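Local coordinates for ribonucleoside-diphosphate reductase (Pseudomonas aeruginosa, PDB 5IM3), which probably reduces ribonucleoside diphosphates to the deoxyribonucleotides needed for DNA synthesis, and binds dATP as an allosteric effector, at residues P724-K729 with P752-V757; G708-Q711 with G715-W718; R865-K868 with Q872-S875; K730-E733 with Y739-V742. All blocks are in the same frame, centred on the assembly; numbering follows the deposited sequence.

Contact 1 (P724-K729 with P752-V757); sequences PIDSEK and PLRERV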
ATOM      1  N   PRO A 724     -47.685  16.018  14.509  1.00 59.40           N
ATOM      2  CA  PRO A 724     -46.297  15.530  14.426  1.00 58.23           C
ATOM      3  C   PRO A 724     -45.575  15.527  15.761  1.00 59.69           C
ATOM      4  O   PRO A 724     -44.844  14.575  16.059  1.00 59.78           O
ATOM      5  CB  PRO A 724     -45.657  16.499  13.421  1.00 57.11           C
ATOM      6  CG  PRO A 724     -46.775  16.882  12.531  1.00 56.50           C
ATOM      7  CD  PRO A 724     -47.994  16.961  13.420  1.00 58.73           C
ATOM      8  N   ILE A 725     -45.757  16.565  16.581  1.00 61.70           N
ATOM      9  CA  ILE A 725     -45.088  16.596  17.878  1.00 63.93           C
ATOM     10  C   ILE A 725     -45.518  15.411  18.728  1.00 64.88           C
ATOM     11  O   ILE A 725     -44.721  14.873  19.509  1.00 65.53           O
ATOM     12  CB  ILE A 725     -45.365  17.936  18.591  1.00 66.65           C
ATOM     13  CG1 ILE A 725     -44.527  18.054  19.871  1.00 66.27           C
ATOM     14  CG2 ILE A 725     -46.852  18.089  18.903  1.00 67.07           C
ATOM     15  CD1 ILE A 725     -43.028  18.093  19.628  1.00 64.77           C
ATOM     16  N   ASP A 726     -46.774  14.982  18.596  1.00 64.80           N
ATOM     17  CA  ASP A 726     -47.245  13.794  19.297  1.00 65.55           C
ATOM     18  C   ASP A 726     -46.736  12.512  18.648  1.00 63.72           C
ATOM     19  O   ASP A 726     -46.511  11.519  19.348  1.00 63.60           O
ATOM     20  CB  ASP A 726     -48.774  13.795  19.350  1.00 65.66           C
ATOM     21  CG  ASP A 726     -49.329  14.993  20.098  1.00 67.69           C
ATOM     22  OD1 ASP A 726     -48.847  15.272  21.216  1.00 69.75           O
ATOM     23  OD2 ASP A 726     -50.242  15.661  19.569  1.00 67.70           O
ATOM     24  N   SER A 727     -46.550  12.512  17.325  1.00 67.21           N
ATOM     25  CA  SER A 727     -45.958  11.356  16.657  1.00 67.52           C
ATOM     26  C   SER A 727     -44.581  11.036  17.224  1.00 68.04           C
ATOM     27  O   SER A 727     -44.229   9.863  17.396  1.00 67.89           O
ATOM     28  CB  SER A 727     -45.862  11.609  15.152  1.00 66.24           C
ATOM     29  OG  SER A 727     -47.128  11.864  14.577  1.00 68.02           O
ATOM     30  N   GLU A 728     -43.779  12.067  17.512  1.00 69.72           N
ATOM     31  CA  GLU A 728     -42.463  11.844  18.104  1.00 70.09           C
ATOM     32  C   GLU A 728     -42.576  11.119  19.437  1.00 71.95           C
ATOM     33  O   GLU A 728     -41.799  10.201  19.721  1.00 72.29           O
ATOM     34  CB  GLU A 728     -41.733  13.175  18.296  1.00 70.29           C
ATOM     35  CG  GLU A 728     -41.135  13.759  17.034  1.00 68.99           C
ATOM     36  CD  GLU A 728     -39.798  13.139  16.669  1.00 67.19           C
ATOM     37  OE1 GLU A 728     -38.822  13.896  16.481  1.00 65.92           O
ATOM     38  OE2 GLU A 728     -39.722  11.896  16.566  1.00 65.99           O
ATOM     39  N   LYS A 729     -43.536  11.522  20.272  1.00 75.30           N
ATOM     40  CA  LYS A 729     -43.680  10.912  21.589  1.00 77.10           C
ATOM     41  C   LYS A 729     -44.006   9.429  21.476  1.00 77.58           C
ATOM     42  O   LYS A 729     -43.384   8.592  22.142  1.00 76.49           O
ATOM     43  CB  LYS A 729     -44.760  11.645  22.387  1.00 77.48           C
ATOM     44  CG  LYS A 729     -44.362  13.049  22.813  1.00 78.13           C
ATOM     45  CD  LYS A 729     -45.395  13.663  23.747  1.00 79.26           C
ATOM     46  CE  LYS A 729     -44.873  14.943  24.379  1.00 80.57           C
ATOM     47  NZ  LYS A 729     -45.810  15.499  25.398  1.00 83.38           N
ATOM     48  N   PRO A 752     -55.220  24.276  21.376  1.00 75.21           N
ATOM     49  CA  PRO A 752     -56.371  24.744  20.586  1.00 74.70           C
ATOM     50  C   PRO A 752     -56.353  24.246  19.154  1.00 73.10           C
ATOM     51  O   PRO A 752     -57.413  23.921  18.604  1.00 73.64           O
ATOM     52  CB  PRO A 752     -56.246  26.274  20.657  1.00 75.58           C
ATOM     53  CG  PRO A 752     -55.377  26.541  21.840  1.00 76.95           C
ATOM     54  CD  PRO A 752     -54.412  25.400  21.877  1.00 75.46           C
ATOM     55  N   LEU A 753     -55.178  24.185  18.525  1.00 70.07           N
ATOM     56  CA  LEU A 753     -55.102  23.681  17.159  1.00 69.13           C
ATOM     57  C   LEU A 753     -55.303  22.171  17.110  1.00 69.13           C
ATOM     58  O   LEU A 753     -55.874  21.654  16.143  1.00 69.39           O
ATOM     59  CB  LEU A 753     -53.760  24.061  16.533  1.00 66.12           C
ATOM     60  CG  LEU A 753     -53.602  23.737  15.045  1.00 64.51           C
ATOM     61  CD1 LEU A 753     -54.643  24.475  14.212  1.00 65.17           C
ATOM     62  CD2 LEU A 753     -52.196  24.078  14.570  1.00 62.93           C
ATOM     63  N   ARG A 754     -54.846  21.448  18.136  1.00 68.95           N
ATOM     64  CA  ARG A 754     -55.102  20.015  18.212  1.00 69.83           C
ATOM     65  C   ARG A 754     -56.592  19.708  18.278  1.00 71.26           C
ATOM     66  O   ARG A 754     -56.997  18.584  17.965  1.00 69.64           O
ATOM     67  CB  ARG A 754     -54.387  19.417  19.428  1.00 70.86           C
ATOM     68  CG  ARG A 754     -54.545  17.905  19.574  1.00 69.91           C
ATOM     69  CD  ARG A 754     -53.774  17.366  20.771  1.00 70.28           C
ATOM     70  NE  ARG A 754     -52.328  17.397  20.554  1.00 70.26           N
ATOM     71  CZ  ARG A 754     -51.516  18.361  20.983  1.00 71.23           C
ATOM     72  NH1 ARG A 754     -51.991  19.393  21.667  1.00 74.01           N
ATOM     73  NH2 ARG A 754     -50.216  18.290  20.728  1.00 70.42           N
ATOM     74  N   GLU A 755     -57.417  20.682  18.672  1.00 73.41           N
ATOM     75  CA  GLU A 755     -58.859  20.471  18.710  1.00 73.88           C
ATOM     76  C   GLU A 755     -59.482  20.697  17.339  1.00 72.93           C
ATOM     77  O   GLU A 755     -60.280  19.878  16.869  1.00 73.27           O
ATOM     78  CB  GLU A 755     -59.495  21.396  19.748  1.00 78.99           C
ATOM     79  CG  GLU A 755     -60.959  21.098  20.039  1.00 81.48           C
ATOM     80  CD  GLU A 755     -61.594  22.134  20.944  1.00 85.25           C
ATOM     81  OE1 GLU A 755     -61.173  23.310  20.893  1.00 86.59           O
ATOM     82  OE2 GLU A 755     -62.513  21.774  21.710  1.00 88.17           O
ATOM     83  N   ARG A 756     -59.126  21.804  16.677  1.00 71.01           N
ATOM     84  CA  ARG A 756     -59.727  22.113  15.382  1.00 70.24           C
ATOM     85  C   ARG A 756     -59.339  21.095  14.321  1.00 68.17           C
ATOM     86  O   ARG A 756     -60.112  20.853  13.387  1.00 65.64           O
ATOM     87  CB  ARG A 756     -59.328  23.517  14.925  1.00 68.38           C
ATOM     88  CG  ARG A 756     -59.826  23.858  13.515  1.00 67.21           C
ATOM     89  CD  ARG A 756     -60.180  25.331  13.363  1.00 68.53           C
ATOM     90  NE  ARG A 756     -59.041  26.152  12.956  1.00 66.35           N
ATOM     91  CZ  ARG A 756     -58.912  26.751  11.774  1.00 65.12           C
ATOM     92  NH1 ARG A 756     -59.847  26.643  10.838  1.00 63.62           N
ATOM     93  NH2 ARG A 756     -57.832  27.478  11.528  1.00 65.82           N
ATOM     94  N   VAL A 757     -58.153  20.499  14.438  1.00 74.16           N
ATOM     95  CA  VAL A 757     -57.719  19.532  13.435  1.00 74.64           C
ATOM     96  C   VAL A 757     -58.632  18.314  13.445  1.00 73.99           C
ATOM     97  O   VAL A 757     -58.945  17.747  12.391  1.00 74.76           O
ATOM     98  CB  VAL A 757     -56.249  19.141  13.666  1.00 76.44           C
ATOM     99  CG1 VAL A 757     -56.073  18.501  15.030  1.00 78.43           C
ATOM    100  CG2 VAL A 757     -55.772  18.198  12.583  1.00 73.51           C
TER
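D726 OD2 is the atom to look at first, because one arginine takes hold of it with two nitrogens. R754 NH2 donates to D726 OD2 at 2.9 Å, and R754 NE reaches the same D726 OD2, also at 2.9 Å. This is a side-on salt bridge, with NE and one terminal nitrogen converging on a single oxygen. That sharing bends both N-H bonds to about 145° at the hydrogen. The oxygen lies in the guanidinium plane, at its edge, and is met on its syn side, from somewhat out of the carboxylate plane; the two flat groups are turned 55° apart, and both bonds go to OD2. R754 first runs straight out from its helix toward D726, then turns about the CG-CD bond (chi3 -71°), and this turn swings the NE edge onto the carboxylate. I725 CG2 touches the same guanidinium edge, 3.8 Å from R754 NH2, a methyl resting against the edge of the charged group. The backbones stay well apart, with CA of D726 10.1 Å from CA of R754, and the long arginine spans the gap. D726 OD2 also accepts from the backbone N of L723, just before the helix. D726 thus reaches back to the start of helix 724-735, much like one half of a capping box, while its ion pair joins that helix to helix 751-757 within the barrel domain.

Contact 2 (G708-Q711 with G715-W718); sequences GAYQ and GSLW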
ATOM      1  N   GLY A 708     -64.008  21.204   2.202  1.00 63.17           N
ATOM      2  CA  GLY A 708     -64.240  19.892   2.783  1.00 63.45           C
ATOM      3  C   GLY A 708     -62.950  19.125   2.988  1.00 61.94           C
ATOM      4  O   GLY A 708     -61.977  19.266   2.248  1.00 61.41           O
ATOM      5  N   ALA A 709     -62.942  18.298   4.030  1.00 60.10           N
ATOM      6  CA  ALA A 709     -61.786  17.464   4.307  1.00 60.53           C
ATOM      7  C   ALA A 709     -61.620  16.413   3.211  1.00 59.67           C
ATOM      8  O   ALA A 709     -62.564  16.071   2.492  1.00 59.55           O
ATOM      9  CB  ALA A 709     -61.929  16.790   5.671  1.00 60.83           C
ATOM     10  N   TYR A 710     -60.397  15.905   3.078  1.00 56.79           N
ATOM     11  CA  TYR A 710     -60.144  14.876   2.081  1.00 57.40           C
ATOM     12  C   TYR A 710     -60.893  13.595   2.444  1.00 59.62           C
ATOM     13  O   TYR A 710     -61.259  13.365   3.600  1.00 60.59           O
ATOM     14  CB  TYR A 710     -58.641  14.612   1.928  1.00 55.70           C
ATOM     15  CG  TYR A 710     -57.914  14.117   3.165  1.00 55.16           C
ATOM     16  CD1 TYR A 710     -57.496  15.003   4.152  1.00 55.51           C
ATOM     17  CD2 TYR A 710     -57.608  12.768   3.325  1.00 54.72           C
ATOM     18  CE1 TYR A 710     -56.819  14.557   5.276  1.00 55.10           C
ATOM     19  CE2 TYR A 710     -56.931  12.314   4.445  1.00 53.64           C
ATOM     20  CZ  TYR A 710     -56.536  13.213   5.416  1.00 56.13           C
ATOM     21  OH  TYR A 710     -55.859  12.767   6.530  1.00 54.98           O
ATOM     22  N   GLN A 711     -61.133  12.765   1.424  1.00 70.65           N
ATOM     23  CA  GLN A 711     -62.006  11.602   1.579  1.00 71.87           C
ATOM     24  C   GLN A 711     -61.651  10.788   2.816  1.00 68.02           C
ATOM     25  O   GLN A 711     -62.519  10.459   3.632  1.00 70.34           O
ATOM     26  CB  GLN A 711     -61.926  10.708   0.339  1.00 74.77           C
ATOM     27  CG  GLN A 711     -62.616  11.246  -0.903  1.00 77.79           C
ATOM     28  CD  GLN A 711     -62.658  10.215  -2.019  1.00 79.99           C
ATOM     29  OE1 GLN A 711     -62.890   9.028  -1.776  1.00 80.91           O
ATOM     30  NE2 GLN A 711     -62.425  10.661  -3.247  1.00 80.88           N
ATOM     31  N   GLY A 715     -60.202   8.709  10.545  1.00 51.48           N
ATOM     32  CA  GLY A 715     -59.296   7.661  10.961  1.00 50.93           C
ATOM     33  C   GLY A 715     -57.837   8.065  10.956  1.00 49.91           C
ATOM     34  O   GLY A 715     -57.019   7.399  11.606  1.00 49.17           O
ATOM     35  N   SER A 716     -57.487   9.131  10.242  1.00 56.54           N
ATOM     36  CA  SER A 716     -56.110   9.599  10.201  1.00 56.58           C
ATOM     37  C   SER A 716     -55.651  10.039  11.587  1.00 57.32           C
ATOM     38  O   SER A 716     -56.454  10.249  12.501  1.00 60.99           O
ATOM     39  CB  SER A 716     -55.976  10.764   9.221  1.00 56.21           C
ATOM     40  OG  SER A 716     -56.817  11.842   9.604  1.00 58.60           O
ATOM     41  N   LEU A 717     -54.332  10.181  11.740  1.00 56.54           N
ATOM     42  CA  LEU A 717     -53.800  10.738  12.979  1.00 59.72           C
ATOM     43  C   LEU A 717     -54.413  12.099  13.267  1.00 60.64           C
ATOM     44  O   LEU A 717     -54.670  12.440  14.428  1.00 62.42           O
ATOM     45  CB  LEU A 717     -52.275  10.848  12.909  1.00 58.32           C
ATOM     46  CG  LEU A 717     -51.474   9.541  12.887  1.00 58.18           C
ATOM     47  CD1 LEU A 717     -49.986   9.854  12.872  1.00 57.42           C
ATOM     48  CD2 LEU A 717     -51.811   8.656  14.074  1.00 58.51           C
ATOM     49  N   TRP A 718     -54.670  12.886  12.222  1.00 59.84           N
ATOM     50  CA  TRP A 718     -55.305  14.184  12.419  1.00 61.21           C
ATOM     51  C   TRP A 718     -56.659  14.027  13.100  1.00 62.85           C
ATOM     52  O   TRP A 718     -57.026  14.836  13.960  1.00 64.94           O
ATOM     53  CB  TRP A 718     -55.466  14.902  11.080  1.00 59.35           C
ATOM     54  CG  TRP A 718     -54.231  14.950  10.235  1.00 57.69           C
ATOM     55  CD1 TRP A 718     -54.010  14.264   9.076  1.00 56.20           C
ATOM     56  CD2 TRP A 718     -53.054  15.739  10.463  1.00 57.78           C
ATOM     57  NE1 TRP A 718     -52.775  14.580   8.567  1.00 54.08           N
ATOM     58  CE2 TRP A 718     -52.165  15.479   9.402  1.00 55.01           C
ATOM     59  CE3 TRP A 718     -52.667  16.641  11.462  1.00 59.06           C
ATOM     60  CZ2 TRP A 718     -50.911  16.082   9.312  1.00 55.42           C
ATOM     61  CZ3 TRP A 718     -51.419  17.238  11.370  1.00 57.61           C
ATOM     62  CH2 TRP A 718     -50.557  16.956  10.302  1.00 55.17           C
TER
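Y710 OH meets both residues of 715-718 that take part here. It comes to 3.4 Å from S716 CB, and it also approaches W718 CD1 at 3.5 Å, arriving at the edge of the indole and near its plane. The phenol therefore touches through its oxygen end alone, and the two rings do not stack. Y710 CG sits between the backbone N and the carbonyl carbon (chi1 61°), a torsion that sends the ring across the gap between backbones whose CA atoms come no closer than 10.5 Å, at Y710 and S716. Each polar end is held by something further out. Y710 OH is hydrogen-bonded to Q575 OE1, S716 OG bonds to F713 O and to S719 OG, and W718 NE1 donates to S764 O. These bonds fix the hydroxyls and the indole from outside the pair of segments. Both segments belong to the loop that leaves helix 679-707, G708 being the first residue past its end, and W718 lies against P724 where helix 724-735 begins.

Contact 3 (R865-K868 with Q872-S875); sequences RRQK and QAQS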
ATOM      1  N   ARG A 865     -34.625  18.130  14.971  1.00 55.75           N
ATOM      2  CA  ARG A 865     -35.634  18.990  15.574  1.00 60.36           C
ATOM      3  C   ARG A 865     -36.622  19.519  14.547  1.00 59.52           C
ATOM      4  O   ARG A 865     -37.784  19.771  14.886  1.00 60.55           O
ATOM      5  CB  ARG A 865     -34.969  20.147  16.313  1.00 64.70           C
ATOM      6  CG  ARG A 865     -34.456  19.754  17.682  1.00 67.03           C
ATOM      7  CD  ARG A 865     -33.171  20.465  17.971  1.00 68.87           C
ATOM      8  NE  ARG A 865     -32.583  20.079  19.248  1.00 72.93           N
ATOM      9  CZ  ARG A 865     -32.877  20.644  20.413  1.00 75.58           C
ATOM     10  NH1 ARG A 865     -33.774  21.618  20.481  1.00 75.77           N
ATOM     11  NH2 ARG A 865     -32.277  20.224  21.520  1.00 78.49           N
ATOM     12  N   ARG A 866     -36.191  19.700  13.298  1.00 60.39           N
ATOM     13  CA  ARG A 866     -37.143  20.047  12.250  1.00 61.61           C
ATOM     14  C   ARG A 866     -38.123  18.906  12.017  1.00 59.04           C
ATOM     15  O   ARG A 866     -39.317  19.138  11.797  1.00 58.74           O
ATOM     16  CB  ARG A 866     -36.403  20.400  10.959  1.00 60.18           C
ATOM     17  CG  ARG A 866     -35.752  21.775  10.981  1.00 63.16           C
ATOM     18  CD  ARG A 866     -35.178  22.142   9.622  1.00 62.14           C
ATOM     19  NE  ARG A 866     -34.066  21.266   9.263  1.00 64.98           N
ATOM     20  CZ  ARG A 866     -32.783  21.551   9.465  1.00 64.93           C
ATOM     21  NH1 ARG A 866     -32.423  22.705  10.014  1.00 67.82           N
ATOM     22  NH2 ARG A 866     -31.853  20.676   9.109  1.00 64.12           N
ATOM     23  N   GLN A 867     -37.636  17.664  12.094  1.00 56.00           N
ATOM     24  CA  GLN A 867     -38.475  16.499  11.841  1.00 55.83           C
ATOM     25  C   GLN A 867     -39.562  16.318  12.893  1.00 56.59           C
ATOM     26  O   GLN A 867     -40.508  15.560  12.660  1.00 57.61           O
ATOM     27  CB  GLN A 867     -37.607  15.239  11.776  1.00 54.53           C
ATOM     28  CG  GLN A 867     -38.329  14.000  11.256  1.00 54.05           C
ATOM     29  CD  GLN A 867     -38.976  14.223   9.903  1.00 52.70           C
ATOM     30  OE1 GLN A 867     -38.295  14.283   8.880  1.00 50.61           O
ATOM     31  NE2 GLN A 867     -40.298  14.353   9.893  1.00 54.35           N
ATOM     32  N   LYS A 868     -39.454  16.986  14.042  1.00 60.87           N
ATOM     33  CA  LYS A 868     -40.499  16.866  15.053  1.00 63.27           C
ATOM     34  C   LYS A 868     -41.806  17.470  14.576  1.00 61.99           C
ATOM     35  O   LYS A 868     -42.881  17.067  15.034  1.00 62.43           O
ATOM     36  CB  LYS A 868     -40.078  17.557  16.341  1.00 64.28           C
ATOM     37  CG  LYS A 868     -38.667  17.260  16.777  1.00 64.45           C
ATOM     38  CD  LYS A 868     -38.373  17.869  18.139  1.00 67.01           C
ATOM     39  CE  LYS A 868     -38.666  19.365  18.189  1.00 69.50           C
ATOM     40  NZ  LYS A 868     -38.427  19.931  19.541  1.00 73.65           N
ATOM     41  N   GLN A 872     -44.037  14.604   6.835  1.00 51.53           N
ATOM     42  CA  GLN A 872     -43.279  13.763   5.915  1.00 49.26           C
ATOM     43  C   GLN A 872     -41.813  13.757   6.356  1.00 46.17           C
ATOM     44  O   GLN A 872     -41.567  13.500   7.538  1.00 47.81           O
ATOM     45  CB  GLN A 872     -43.519  14.228   4.479  1.00 50.27           C
ATOM     46  CG  GLN A 872     -44.980  14.292   4.078  1.00 52.35           C
ATOM     47  CD  GLN A 872     -45.170  14.224   2.575  1.00 51.31           C
ATOM     48  OE1 GLN A 872     -44.723  13.279   1.922  1.00 49.48           O
ATOM     49  NE2 GLN A 872     -45.827  15.231   2.018  1.00 52.45           N
ATOM     50  N   ALA A 873     -40.841  14.019   5.489  1.00 42.54           N
ATOM     51  CA  ALA A 873     -39.429  13.938   5.853  1.00 43.60           C
ATOM     52  C   ALA A 873     -38.710  15.150   5.264  1.00 43.55           C
ATOM     53  O   ALA A 873     -39.326  16.169   4.930  1.00 40.84           O
ATOM     54  CB  ALA A 873     -38.841  12.597   5.389  1.00 40.93           C
ATOM     55  N   GLN A 874     -37.385  15.055   5.140  1.00 47.32           N
ATOM     56  CA  GLN A 874     -36.585  16.134   4.577  1.00 50.20           C
ATOM     57  C   GLN A 874     -35.339  15.554   3.925  1.00 48.84           C
ATOM     58  O   GLN A 874     -34.705  14.648   4.476  1.00 52.32           O
ATOM     59  CB  GLN A 874     -36.192  17.157   5.654  1.00 56.52           C
ATOM     60  CG  GLN A 874     -35.504  16.563   6.867  1.00 57.42           C
ATOM     61  CD  GLN A 874     -35.451  17.524   8.041  1.00 61.13           C
ATOM     62  OE1 GLN A 874     -34.914  18.630   7.936  1.00 61.61           O
ATOM     63  NE2 GLN A 874     -36.017  17.108   9.169  1.00 63.13           N
ATOM     64  N   SER A 875     -34.999  16.079   2.749  1.00 43.49           N
ATOM     65  CA  SER A 875     -33.794  15.651   2.045  1.00 42.33           C
ATOM     66  C   SER A 875     -32.563  16.170   2.776  1.00 43.94           C
ATOM     67  O   SER A 875     -32.348  17.385   2.860  1.00 45.66           O
ATOM     68  CB  SER A 875     -33.816  16.157   0.607  1.00 39.84           C
ATOM     69  OG  SER A 875     -34.942  15.657  -0.079  1.00 41.12           O
TER
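The chain comes off the end of helix 856-866, turns, and returns past itself as an irregular, extended stretch of loop, bringing CA of Q867 to 6.6 Å from CA of A873. Two side-chain hydrogen bonds then join the two arms. R866 NE donates to Q874 OE1 at 3.1 Å in a nearly straight bond, 175° at the hydrogen. The acceptor lies in the guanidinium plane, the donor lies in the carbonyl plane of the amide, and the two side chains meet at about a right angle with their planes 67° apart. Q874 reaches across with its chain extended beyond CG, and its other amide atom, NE2, rests 3.6 Å from Q867 CB. The second bond is shorter but more bent: Q867 NE2 donates to the backbone Q872 O at 2.8 Å, tilted out of both amide planes. A bend at chi2 (55°) brings the Q867 amide round to that carbonyl and sets Q867 OE1 3.3 Å from A873 CA. Q872 O is gripped a second time, by K901 NZ, so this buried carbonyl has two donors. Beyond the pair, R866 makes a cation-pi contact with F665 and packs on A685 and M689 of helix 679-707. Backbone bonds from A873 to E589 and I769 anchor the returning arm. What results is a buried turn out of a helix, closed by side chains, on the way to strand 878-881 in the ten-stranded alpha-beta barrel domain of ribonucleotide reductase.

Contact 4 (K730-E733 with Y739-V742); sequences KLIE and YIEV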
ATOM      1  N   LYS A 730     -44.981   9.080  20.632  1.00 83.94           N
ATOM      2  CA  LYS A 730     -45.333   7.675  20.460  1.00 84.58           C
ATOM      3  C   LYS A 730     -44.184   6.884  19.852  1.00 81.46           C
ATOM      4  O   LYS A 730     -43.991   5.712  20.192  1.00 83.63           O
ATOM      5  CB  LYS A 730     -46.587   7.544  19.593  1.00 85.44           C
ATOM      6  CG  LYS A 730     -47.889   7.606  20.380  1.00 89.00           C
ATOM      7  CD  LYS A 730     -49.100   7.395  19.481  1.00 90.18           C
ATOM      8  CE  LYS A 730     -50.383   7.274  20.289  1.00 92.14           C
ATOM      9  NZ  LYS A 730     -50.631   8.479  21.128  1.00 94.38           N
ATOM     10  N   LEU A 731     -43.408   7.504  18.960  1.00 69.83           N
ATOM     11  CA  LEU A 731     -42.253   6.820  18.387  1.00 65.74           C
ATOM     12  C   LEU A 731     -41.263   6.423  19.475  1.00 66.04           C
ATOM     13  O   LEU A 731     -40.705   5.319  19.445  1.00 65.59           O
ATOM     14  CB  LEU A 731     -41.583   7.714  17.341  1.00 62.40           C
ATOM     15  CG  LEU A 731     -40.291   7.187  16.706  1.00 60.74           C
ATOM     16  CD1 LEU A 731     -40.533   5.868  15.989  1.00 58.76           C
ATOM     17  CD2 LEU A 731     -39.705   8.217  15.749  1.00 58.63           C
ATOM     18  N   ILE A 732     -41.037   7.308  20.448  1.00 62.59           N
ATOM     19  CA  ILE A 732     -40.135   6.990  21.550  1.00 63.91           C
ATOM     20  C   ILE A 732     -40.703   5.852  22.388  1.00 68.43           C
ATOM     21  O   ILE A 732     -39.963   4.977  22.854  1.00 68.17           O
ATOM     22  CB  ILE A 732     -39.872   8.246  22.402  1.00 63.63           C
ATOM     23  CG1 ILE A 732     -39.254   9.354  21.544  1.00 60.91           C
ATOM     24  CG2 ILE A 732     -38.944   7.921  23.566  1.00 63.98           C
ATOM     25  CD1 ILE A 732     -39.247  10.705  22.218  1.00 62.28           C
ATOM     26  N   GLU A 733     -42.021   5.843  22.601  1.00 85.65           N
ATOM     27  CA  GLU A 733     -42.643   4.750  23.343  1.00 90.86           C
ATOM     28  C   GLU A 733     -42.454   3.427  22.618  1.00 89.05           C
ATOM     29  O   GLU A 733     -42.061   2.421  23.222  1.00 90.51           O
ATOM     30  CB  GLU A 733     -44.132   5.027  23.550  1.00 95.05           C
ATOM     31  CG  GLU A 733     -44.441   6.123  24.550  1.00100.02           C
ATOM     32  CD  GLU A 733     -45.907   6.152  24.941  1.00103.76           C
ATOM     33  OE1 GLU A 733     -46.647   5.225  24.543  1.00103.65           O
ATOM     34  OE2 GLU A 733     -46.320   7.098  25.646  1.00106.04           O
ATOM     35  N   TYR A 739     -33.043   3.288  22.468  1.00 67.86           N
ATOM     36  CA  TYR A 739     -32.611   3.387  21.081  1.00 64.83           C
ATOM     37  C   TYR A 739     -32.983   4.699  20.402  1.00 64.99           C
ATOM     38  O   TYR A 739     -32.667   4.871  19.220  1.00 63.51           O
ATOM     39  CB  TYR A 739     -33.197   2.230  20.265  1.00 63.46           C
ATOM     40  CG  TYR A 739     -32.843   0.858  20.785  1.00 64.23           C
ATOM     41  CD1 TYR A 739     -31.589   0.307  20.557  1.00 63.56           C
ATOM     42  CD2 TYR A 739     -33.771   0.107  21.492  1.00 64.12           C
ATOM     43  CE1 TYR A 739     -31.268  -0.951  21.029  1.00 64.36           C
ATOM     44  CE2 TYR A 739     -33.458  -1.149  21.966  1.00 65.24           C
ATOM     45  CZ  TYR A 739     -32.207  -1.675  21.732  1.00 64.81           C
ATOM     46  OH  TYR A 739     -31.901  -2.926  22.209  1.00 65.31           O
ATOM     47  N   ILE A 740     -33.646   5.623  21.092  1.00 65.56           N
ATOM     48  CA  ILE A 740     -34.016   6.898  20.483  1.00 65.04           C
ATOM     49  C   ILE A 740     -34.077   7.963  21.566  1.00 67.41           C
ATOM     50  O   ILE A 740     -34.571   7.723  22.671  1.00 68.26           O
ATOM     51  CB  ILE A 740     -35.358   6.803  19.727  1.00 65.52           C
ATOM     52  CG1 ILE A 740     -35.736   8.163  19.129  1.00 64.45           C
ATOM     53  CG2 ILE A 740     -36.459   6.294  20.651  1.00 65.88           C
ATOM     54  CD1 ILE A 740     -36.919   8.105  18.170  1.00 63.81           C
ATOM     55  N   GLU A 741     -33.572   9.147  21.234  1.00 72.15           N
ATOM     56  CA  GLU A 741     -33.640  10.299  22.124  1.00 75.33           C
ATOM     57  C   GLU A 741     -33.747  11.544  21.262  1.00 72.87           C
ATOM     58  O   GLU A 741     -32.873  11.794  20.427  1.00 71.89           O
ATOM     59  CB  GLU A 741     -32.415  10.370  23.034  1.00 78.99           C
ATOM     60  CG  GLU A 741     -32.407  11.567  23.965  1.00 83.27           C
ATOM     61  CD  GLU A 741     -31.260  11.525  24.949  1.00 87.07           C
ATOM     62  OE1 GLU A 741     -31.169  10.541  25.714  1.00 89.16           O
ATOM     63  OE2 GLU A 741     -30.446  12.470  24.951  1.00 88.17           O
ATOM     64  N   VAL A 742     -34.813  12.313  21.456  1.00 66.08           N
ATOM     65  CA  VAL A 742     -35.062  13.514  20.671  1.00 64.87           C
ATOM     66  C   VAL A 742     -35.645  14.578  21.590  1.00 66.77           C
ATOM     67  O   VAL A 742     -36.400  14.269  22.517  1.00 67.69           O
ATOM     68  CB  VAL A 742     -35.999  13.227  19.475  1.00 64.76           C
ATOM     69  CG1 VAL A 742     -37.277  12.558  19.937  1.00 66.05           C
ATOM     70  CG2 VAL A 742     -36.309  14.503  18.700  1.00 64.29           C
TER
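I732 and V742 make the tightest touch, I732 CD1 lying 3.5 Å from V742 CG1. The contact is apolar throughout, mostly methyl against methyl, with no hydrogen bond between the segments. I740 supplies the rest through two separate branches. Its CD1 reaches L731, 3.7 Å from L731 CD2 and 3.8 Å from L731 CG, while its CG2 packs over the helix backbone, 3.8 Å from I732 CA, with I732 CG2 slightly farther off. I740 carries CG1 anti to its backbone N (chi1 179°) and extends on to CD1, which is how one branch gets to the leucine while the other stays beside the neighbouring residue. I740 meets both L731 and I732 at about a right angle. The extended backbone of 740-742 alternates: I740 and V742 turn their side chains to the helix, and E741 between them turns away. The backbones come closest at I732 and I740, whose CA atoms are 6.2 Å apart. This places the loop along one side of helix 724-735. L731 also packs on P568 and L571 of helix 566-571, and E741 bonds through its backbone to F897, at the end of helix 885-897.

Following the chain, contact 2 comes first and closes a tight loop directly after helix 679-707. The chain then enters helix 724-735, which serves both contact 1 and contact 4. Contact 4 folds the following loop back on the helix and is nested inside the longer loop that contact 1 closes with helix 751-757. Contact 3, later in the chain, closes the short turn between helix 856-866 and the run to strand 878-881. W718 of contact 2 touches V757 of contact 1, and K868 joins contact 3 to contacts 1 and 4, packing on P724 and E728 of the former and on V742 of the latter. All four lie on the same side of the chain's centre.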